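Local coordinates for endo-beta-1,4-glucanase (Ampullaria crossean, PDB 5XBU), which probably hydrolyses internal beta-1,4-glucosidic bonds of cellulose, as a glycoside hydrolase family 45 endoglucanase, at residues Gly21-Ser26 with Gly136-Phe141. Numbering follows the deposited sequence. Where two conformers were deposited one is given.
Sequences GRPCAS and GYEVHF
Ser26 turns OG between its backbone N and carbonyl carbon (chi1 44°), and His140 holds CG anti to its own N (chi1 -174°), which brings hydroxyl and imidazole together on one face of the sheet. This is a parallel pairing in the double-psi beta-barrel of family 45, where strand 22-30 starts to run beside strand 140-144. Ser26 OG lies in the ring plane at the edge, 2.7 Å from His140 ND1, in a hydrogen bond that either could donate; Asn133 also bonds OG, and Thr28 OG1 hydrogen-bonds His140 NE2, so the imidazole is held at both nitrogens. Phe141 N bonds Ser26 O at 3.0 Å and nearly straight (168°), whereas the bond from Ser26 N to Val139 O is weak at 3.4 Å.

The Tyr137 ring lays one face against the Ala25-Ser26 backbone and meets Cys24 CB, 3.7 Å from CE1, at its edge; its hydroxyl bonds Glu159 and Gln7. Replacing Tyr137 by an alanine would probably uncover this backbone and leave Glu159 without its phenolic partner. Ala25 CB touches both Val139 CG1 and the edge of the Phe141 ring at CD2. Toward the start of strand 22-30, Glu138 OE2, bonded to Trp162, touches Pro23 CB at 3.2 Å. Where the chains diverge, one water links them, donating to Cys24 O (2.7 Å) and accepting from Glu138 N (2.9 Å).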
ATOM      1  N   GLY A  21      14.332  -7.774  11.574  0.66 16.39           N
ATOM      2  CA  GLY A  21      13.288  -7.777  12.584  0.66 15.78           C
ATOM      3  C   GLY A  21      11.975  -7.160  12.164  0.66 15.20           C
ATOM      4  O   GLY A  21      10.996  -7.256  12.921  0.66 15.86           O
ATOM      5  N   ARG A  22      11.913  -6.563  10.974  0.66 14.13           N
ATOM      6  CA  ARG A  22      10.770  -5.795  10.515  0.66 13.25           C
ATOM      7  C   ARG A  22      10.040  -6.528   9.398  0.66 11.18           C
ATOM      8  O   ARG A  22      10.661  -7.204   8.579  0.66 11.13           O
ATOM      9  CB  ARG A  22      11.259  -4.446   9.988  0.66 15.23           C
ATOM     10  CG  ARG A  22      11.870  -3.571  11.074  0.66 17.96           C
ATOM     11  CD  ARG A  22      12.731  -2.521  10.421  0.66 20.71           C
ATOM     12  NE  ARG A  22      13.265  -1.495  11.315  0.66 22.77           N
ATOM     13  CZ  ARG A  22      14.371  -1.635  12.044  0.66 24.29           C
ATOM     14  NH1 ARG A  22      14.798  -0.634  12.806  0.66 24.98           N
ATOM     15  NH2 ARG A  22      15.039  -2.782  12.030  0.66 24.88           N
ATOM     16  N   PRO A  23       8.719  -6.421   9.335  1.00 10.13           N
ATOM     17  CA  PRO A  23       7.990  -7.068   8.250  1.00  9.48           C
ATOM     18  C   PRO A  23       8.218  -6.335   6.934  1.00  8.71           C
ATOM     19  O   PRO A  23       8.283  -5.106   6.886  1.00  9.14           O
ATOM     20  CB  PRO A  23       6.532  -6.926   8.686  1.00 10.31           C
ATOM     21  CG  PRO A  23       6.515  -5.627   9.442  1.00 11.17           C
ATOM     22  CD  PRO A  23       7.832  -5.635  10.215  1.00 11.22           C
ATOM     23  N   CYS A  24       8.307  -7.118   5.863  1.00  8.91           N
ATOM     24  CA  CYS A  24       8.400  -6.551   4.538  1.00  9.01           C
ATOM     25  C   CYS A  24       7.053  -6.516   3.829  1.00  8.75           C
ATOM     26  O   CYS A  24       6.124  -7.253   4.158  1.00  9.32           O
ATOM     27  CB  CYS A  24       9.426  -7.308   3.714  1.00  9.48           C
ATOM     28  SG  CYS A  24      11.040  -7.211   4.525  1.00  9.83           S
ATOM     29  N   ALA A  25       6.989  -5.660   2.823  1.00  8.73           N
ATOM     30  CA  ALA A  25       5.863  -5.556   1.925  1.00  8.61           C
ATOM     31  C   ALA A  25       6.386  -5.499   0.506  1.00  8.63           C
ATOM     32  O   ALA A  25       7.479  -4.971   0.247  1.00  9.11           O
ATOM     33  CB  ALA A  25       5.035  -4.309   2.190  1.00  9.15           C
ATOM     34  N   SER A  26       5.594  -6.032  -0.412  1.00  8.70           N
ATOM     35  CA  SER A  26       5.783  -5.743  -1.821  1.00  9.02           C
ATOM     36  C   SER A  26       5.034  -4.472  -2.191  1.00  8.88           C
ATOM     37  O   SER A  26       4.118  -4.030  -1.486  1.00  8.72           O
ATOM     38  CB  SER A  26       5.337  -6.928  -2.672  1.00  9.46           C
ATOM     39  OG  SER A  26       4.099  -7.475  -2.238  1.00  9.37           O
ATOM     40  N   GLY A 136       5.661 -13.982  -1.000  1.00  9.68           N
ATOM     41  CA  GLY A 136       6.084 -14.168   0.370  1.00  9.59           C
ATOM     42  C   GLY A 136       5.902 -12.982   1.286  1.00  9.13           C
ATOM     43  O   GLY A 136       6.432 -13.010   2.405  1.00  9.64           O
ATOM     44  N   TYR A 137       5.114 -11.982   0.884  1.00  8.69           N
ATOM     45  CA  TYR A 137       4.919 -10.799   1.719  1.00  8.39           C
ATOM     46  C   TYR A 137       3.556 -10.821   2.389  1.00  7.88           C
ATOM     47  O   TYR A 137       2.547 -11.180   1.772  1.00  8.29           O
ATOM     48  CB  TYR A 137       5.068  -9.502   0.894  1.00  8.59           C
ATOM     49  CG  TYR A 137       6.431  -9.426   0.260  1.00  8.47           C
ATOM     50  CD1 TYR A 137       7.520  -9.041   1.010  1.00  8.80           C
ATOM     51  CD2 TYR A 137       6.603  -9.781  -1.061  1.00  9.07           C
ATOM     52  CE1 TYR A 137       8.810  -9.014   0.454  1.00  9.15           C
ATOM     53  CE2 TYR A 137       7.891  -9.758  -1.637  1.00  9.47           C
ATOM     54  CZ  TYR A 137       8.963  -9.360  -0.871  1.00  9.24           C
ATOM     55  OH  TYR A 137      10.216  -9.368  -1.476  1.00 10.49           O
ATOM     56  N   GLU A 138       3.530 -10.379   3.641  1.00  8.08           N
ATOM     57  CA  GLU A 138       2.280 -10.357   4.417  1.00  8.04           C
ATOM     58  C   GLU A 138       1.311  -9.263   4.003  1.00  7.86           C
ATOM     59  O   GLU A 138       0.165  -9.276   4.464  1.00  8.23           O
ATOM     60  CB  GLU A 138       2.549 -10.235   5.909  1.00  8.30           C
ATOM     61  CG  GLU A 138       3.109  -8.908   6.321  1.00  8.55           C
ATOM     62  CD  GLU A 138       3.196  -8.693   7.809  1.00  8.99           C
ATOM     63  OE1 GLU A 138       3.015  -9.667   8.588  1.00 10.35           O
ATOM     64  OE2 GLU A 138       3.405  -7.524   8.211  1.00  9.24           O
ATOM     65  N   VAL A 139       1.765  -8.286   3.228  1.00  8.04           N
ATOM     66  CA  VAL A 139       0.943  -7.171   2.804  1.00  7.96           C
ATOM     67  C   VAL A 139       1.556  -6.622   1.528  1.00  7.81           C
ATOM     68  O   VAL A 139       2.760  -6.778   1.274  1.00  8.28           O
ATOM     69  CB  VAL A 139       0.846  -6.090   3.911  1.00  8.29           C
ATOM     70  CG1 VAL A 139       2.149  -5.400   4.153  1.00  8.37           C
ATOM     71  CG2 VAL A 139      -0.277  -5.104   3.644  1.00  8.90           C
ATOM     72  N   HIS A 140       0.709  -5.987   0.723  1.00  7.95           N
ATOM     73  CA  HIS A 140       1.101  -5.344  -0.520  1.00  7.97           C
ATOM     74  C   HIS A 140       0.580  -3.918  -0.513  1.00  7.92           C
ATOM     75  O   HIS A 140      -0.563  -3.679  -0.123  1.00  8.44           O
ATOM     76  CB  HIS A 140       0.537  -6.089  -1.710  1.00  8.77           C
ATOM     77  CG  HIS A 140       1.025  -5.565  -3.004  1.00  8.89           C
ATOM     78  ND1 HIS A 140       2.278  -5.894  -3.466  1.00  8.94           N
ATOM     79  CD2 HIS A 140       0.467  -4.703  -3.887  1.00  8.94           C
ATOM     80  CE1 HIS A 140       2.463  -5.244  -4.599  1.00  9.41           C
ATOM     81  NE2 HIS A 140       1.387  -4.523  -4.886  1.00  9.36           N
ATOM     82  N   PHE A 141       1.380  -2.981  -1.007  1.00  8.02           N
ATOM     83  CA  PHE A 141       0.964  -1.587  -1.185  1.00  8.38           C
ATOM     84  C   PHE A 141       1.011  -1.225  -2.662  1.00  8.58           C
ATOM     85  O   PHE A 141       2.091  -1.164  -3.252  1.00  9.35           O
ATOM     86  CB  PHE A 141       1.790  -0.627  -0.335  1.00  8.49           C
ATOM     87  CG  PHE A 141       1.600  -0.875   1.125  1.00  8.38           C
ATOM     88  CD1 PHE A 141       0.418  -0.479   1.761  1.00  8.77           C
ATOM     89  CD2 PHE A 141       2.553  -1.566   1.880  1.00  8.93           C
ATOM     90  CE1 PHE A 141       0.196  -0.760   3.091  1.00  9.02           C
ATOM     91  CE2 PHE A 141       2.329  -1.828   3.219  1.00  9.31           C
ATOM     92  CZ  PHE A 141       1.161  -1.438   3.829  1.00  9.15           C
TER
HETATM   93  O   HOH W   1       6.127  -9.881   4.715  1.00  9.66           O